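Local coordinates for protein luciferase-like enzymeAMP-CoA-ligase (PDB 4W8O) that probably activates carboxylic acids with ATP as an AMP-CoA-ligase of the adenylate-forming superfamily, being a luciferase-like enzyme from a nonluminescent mealworm, at residues A[37-46]-A[79-87]. Numbering follows the deposited sequence.
Sequences QIDGDLDKSE and NSLDNSIPL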
loop_
_atom_site.group_PDB
_atom_site.type_symbol
_atom_site.label_atom_id
_atom_site.label_comp_id
_atom_site.label_asym_id
_atom_site.label_seq_id
_atom_site.Cartn_x
_atom_site.Cartn_y
_atom_site.Cartn_z
ATOM N N GLN A 37 -6.597 5.185 13.651
ATOM C CA GLN A 37 -6.950 5.933 12.451
ATOM C C GLN A 37 -7.683 7.236 12.789
ATOM O O GLN A 37 -8.463 7.313 13.759
ATOM C CB GLN A 37 -7.813 5.068 11.519
ATOM C CG GLN A 37 -9.067 4.483 12.155
ATOM C CD GLN A 37 -9.971 3.755 11.162
ATOM O OE1 GLN A 37 -9.620 3.566 10.003
ATOM N NE2 GLN A 37 -11.141 3.343 11.621
ATOM N N ILE A 38 -7.418 8.249 11.967
ATOM C CA ILE A 38 -8.045 9.558 12.064
ATOM C C ILE A 38 -8.535 9.968 10.675
ATOM O O ILE A 38 -7.745 10.016 9.731
ATOM C CB ILE A 38 -7.056 10.639 12.562
ATOM C CG1 ILE A 38 -6.510 10.292 13.953
ATOM C CG2 ILE A 38 -7.732 12.010 12.595
ATOM C CD1 ILE A 38 -5.558 11.337 14.516
ATOM N N ASP A 39 -9.833 10.258 10.571
ATOM C CA ASP A 39 -10.399 10.943 9.418
ATOM C C ASP A 39 -10.106 12.448 9.502
ATOM O O ASP A 39 -10.769 13.185 10.234
ATOM C CB ASP A 39 -11.909 10.708 9.360
ATOM C CG ASP A 39 -12.529 11.194 8.063
ATOM O OD1 ASP A 39 -12.087 12.228 7.519
ATOM O OD2 ASP A 39 -13.481 10.544 7.593
ATOM N N GLY A 40 -9.120 12.898 8.734
ATOM C CA GLY A 40 -8.739 14.309 8.702
ATOM C C GLY A 40 -9.831 15.274 8.258
ATOM O O GLY A 40 -9.812 16.442 8.637
ATOM N N ASP A 41 -10.774 14.802 7.451
ATOM C CA ASP A 41 -11.859 15.652 6.972
ATOM C C ASP A 41 -12.917 15.890 8.041
ATOM O O ASP A 41 -13.368 17.016 8.232
ATOM C CB ASP A 41 -12.519 15.038 5.736
ATOM C CG ASP A 41 -11.616 15.052 4.524
ATOM O OD1 ASP A 41 -10.922 16.059 4.304
ATOM O OD2 ASP A 41 -11.618 14.061 3.772
ATOM N N LEU A 42 -13.313 14.824 8.727
ATOM C CA LEU A 42 -14.369 14.887 9.737
ATOM C C LEU A 42 -13.859 15.135 11.150
ATOM O O LEU A 42 -14.659 15.416 12.047
ATOM C CB LEU A 42 -15.180 13.589 9.735
ATOM C CG LEU A 42 -15.906 13.251 8.432
ATOM C CD1 LEU A 42 -16.634 11.925 8.586
ATOM C CD2 LEU A 42 -16.866 14.363 8.025
ATOM N N ASP A 43 -12.545 15.033 11.351
ATOM C CA ASP A 43 -11.936 15.150 12.681
ATOM C C ASP A 43 -12.548 14.138 13.651
ATOM O O ASP A 43 -12.931 14.480 14.767
ATOM C CB ASP A 43 -12.058 16.590 13.218
ATOM C CG ASP A 43 -11.223 16.833 14.472
ATOM O OD1 ASP A 43 -10.167 16.191 14.639
ATOM O OD2 ASP A 43 -11.632 17.680 15.296
ATOM N N LYS A 44 -12.652 12.893 13.195
ATOM C CA LYS A 44 -13.038 11.769 14.045
ATOM C C LYS A 44 -11.876 10.781 14.077
ATOM O O LYS A 44 -11.104 10.692 13.128
ATOM C CB LYS A 44 -14.293 11.073 13.508
ATOM C CG LYS A 44 -15.492 11.979 13.281
ATOM C CD LYS A 44 -16.011 12.566 14.582
ATOM C CE LYS A 44 -17.143 13.542 14.322
ATOM N NZ LYS A 44 -17.313 14.476 15.463
ATOM N N SER A 45 -11.754 10.049 15.175
ATOM C CA SER A 45 -10.667 9.100 15.342
ATOM C C SER A 45 -11.182 7.806 15.956
ATOM O O SER A 45 -12.318 7.742 16.411
ATOM C CB SER A 45 -9.569 9.698 16.221
ATOM O OG SER A 45 -9.975 9.741 17.571
ATOM N N GLU A 46 -10.341 6.778 15.953
ATOM C CA GLU A 46 -10.700 5.496 16.542
ATOM C C GLU A 46 -9.456 4.782 17.055
ATOM O O GLU A 46 -8.403 4.813 16.415
ATOM C CB GLU A 46 -11.435 4.619 15.524
ATOM C CG GLU A 46 -12.045 3.360 16.131
ATOM C CD GLU A 46 -12.793 2.490 15.128
ATOM O OE1 GLU A 46 -12.771 2.784 13.912
ATOM O OE2 GLU A 46 -13.404 1.491 15.562
ATOM N N ASN A 79 -11.480 6.313 1.360
ATOM C CA ASN A 79 -11.070 6.117 2.745
ATOM C C ASN A 79 -12.078 6.720 3.725
ATOM O O ASN A 79 -12.588 7.829 3.521
ATOM C CB ASN A 79 -9.674 6.704 2.980
ATOM C CG ASN A 79 -8.579 5.912 2.279
ATOM O OD1 ASN A 79 -8.574 4.682 2.293
ATOM N ND2 ASN A 79 -7.630 6.615 1.691
ATOM N N SER A 80 -12.378 5.962 4.774
ATOM C CA SER A 80 -13.289 6.395 5.837
ATOM C C SER A 80 -12.893 5.649 7.100
ATOM O O SER A 80 -11.993 4.821 7.065
ATOM C CB SER A 80 -14.741 6.075 5.477
ATOM O OG SER A 80 -14.979 4.674 5.563
ATOM N N LEU A 81 -13.561 5.923 8.214
ATOM C CA LEU A 81 -13.316 5.146 9.429
ATOM C C LEU A 81 -13.864 3.716 9.344
ATOM O O LEU A 81 -13.574 2.896 10.217
ATOM C CB LEU A 81 -13.888 5.855 10.658
ATOM C CG LEU A 81 -13.202 7.156 11.083
ATOM C CD1 LEU A 81 -13.939 7.706 12.286
ATOM C CD2 LEU A 81 -11.731 6.960 11.417
ATOM N N ASP A 82 -14.641 3.405 8.303
ATOM C CA ASP A 82 -15.223 2.069 8.168
ATOM C C ASP A 82 -14.620 1.200 7.060
ATOM O O ASP A 82 -14.734 -0.028 7.127
ATOM C CB ASP A 82 -16.731 2.176 7.945
ATOM C CG ASP A 82 -17.459 2.812 9.122
ATOM O OD1 ASP A 82 -16.922 2.835 10.245
ATOM O OD2 ASP A 82 -18.575 3.302 8.918
ATOM N N ASN A 83 -13.989 1.804 6.051
ATOM C CA ASN A 83 -13.657 1.044 4.847
ATOM C C ASN A 83 -12.661 -0.098 5.070
ATOM O O ASN A 83 -12.739 -1.118 4.386
ATOM C CB ASN A 83 -13.197 1.952 3.698
ATOM C CG ASN A 83 -11.774 2.422 3.856
ATOM O OD1 ASN A 83 -11.447 3.112 4.812
ATOM N ND2 ASN A 83 -10.921 2.078 2.896
ATOM N N SER A 84 -11.750 0.059 6.027
ATOM C CA SER A 84 -10.792 -1.005 6.331
ATOM C C SER A 84 -11.314 -2.058 7.334
ATOM O O SER A 84 -10.724 -3.131 7.466
ATOM C CB SER A 84 -9.455 -0.413 6.812
ATOM O OG SER A 84 -9.583 0.167 8.094
ATOM N N ILE A 85 -12.416 -1.778 8.027
ATOM C CA ILE A 85 -12.900 -2.693 9.083
ATOM C C ILE A 85 -13.244 -4.090 8.550
ATOM O O ILE A 85 -12.790 -5.089 9.112
ATOM C CB ILE A 85 -14.112 -2.108 9.859
ATOM C CG1 ILE A 85 -13.752 -0.767 10.514
ATOM C CG2 ILE A 85 -14.612 -3.091 10.910
ATOM C CD1 ILE A 85 -12.519 -0.797 11.401
ATOM N N PRO A 86 -14.043 -4.168 7.463
ATOM C CA PRO A 86 -14.366 -5.483 6.909
ATOM C C PRO A 86 -13.203 -6.158 6.160
ATOM O O PRO A 86 -13.216 -7.378 5.977
ATOM C CB PRO A 86 -15.554 -5.203 5.977
ATOM C CG PRO A 86 -15.501 -3.748 5.673
ATOM C CD PRO A 86 -14.719 -3.067 6.750
ATOM N N LEU A 87 -12.218 -5.373 5.734
ATOM C CA LEU A 87 -10.982 -5.914 5.174
ATOM C C LEU A 87 -10.177 -6.636 6.256
ATOM O O LEU A 87 -9.726 -7.777 6.061
ATOM C CB LEU A 87 -10.156 -4.788 4.539
ATOM C CG LEU A 87 -8.889 -5.230 3.808
ATOM C CD1 LEU A 87 -8.676 -4.395 2.553
ATOM C CD2 LEU A 87 -7.658 -5.159 4.694
HETATM O O HOH W 1 -11.020 2.427 7.996
HETATM O O HOH W 2 -7.718 1.470 9.647
HETATM O O HOH W 3 -15.125 8.406 8.175
#
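Gln37 holds CG between its backbone N and carbonyl carbon (chi1 55°) and runs extended from there, which carries its amide to the carbonyl of Leu81; Leu81, with CG anti to its carbonyl carbon (chi1 -68°), lays its two methyls against the hairpin. NE2 of Gln37 gives a hydrogen bond to Leu81 O at 2.8 Å, bent at the hydrogen and tilted 23° from the carbonyl plane. The same NE2 also donates to Glu46 OE1 at 2.9 Å, close to the amide plane, so the amide ties two hairpin strands to the loop. OE1 of Gln37 faces two waters: one lies within hydrogen-bonding distance of Gln37 OE1 (2.7 Å), Ser80 O and Ser84 OG, with more acceptors about it than its protons can serve, and the second bridges Gln37 OE1 to Ser84 OG. Replacing the amide of Gln37 with an alanine side chain is likely to take this donor from Leu81 O and Glu46 OE1 and cost both waters one of their partners. Glu46 is further held by Arg54 and Ser50; Arg54 also pairs with Asp82. Apolar contact centres on Leu81: Leu81 CD2 packs 3.7 Å from Gln37 CG, while Leu81 CD1 reaches Lys44 CB at 3.6 Å. Farther along, a third water takes the N-H of Leu81 and donates to Asp39 OD2, 2.8 Å away. Asp39 OD1 meanwhile accepts from the N-H groups of Asp41 and Leu42, an Asx turn and Asx motif that shape the hairpin bend beside a G1 bulge at Asp43 and Lys44. A type I turn from Asp82 to Ile85 leads into helix 85-92. The contact thus joins the edge hairpin of the nine-stranded sheet to the loop that follows strand 72-76 of the eight-stranded one, bringing together two sheets of the AMP-binding domain of the ANL superfamily.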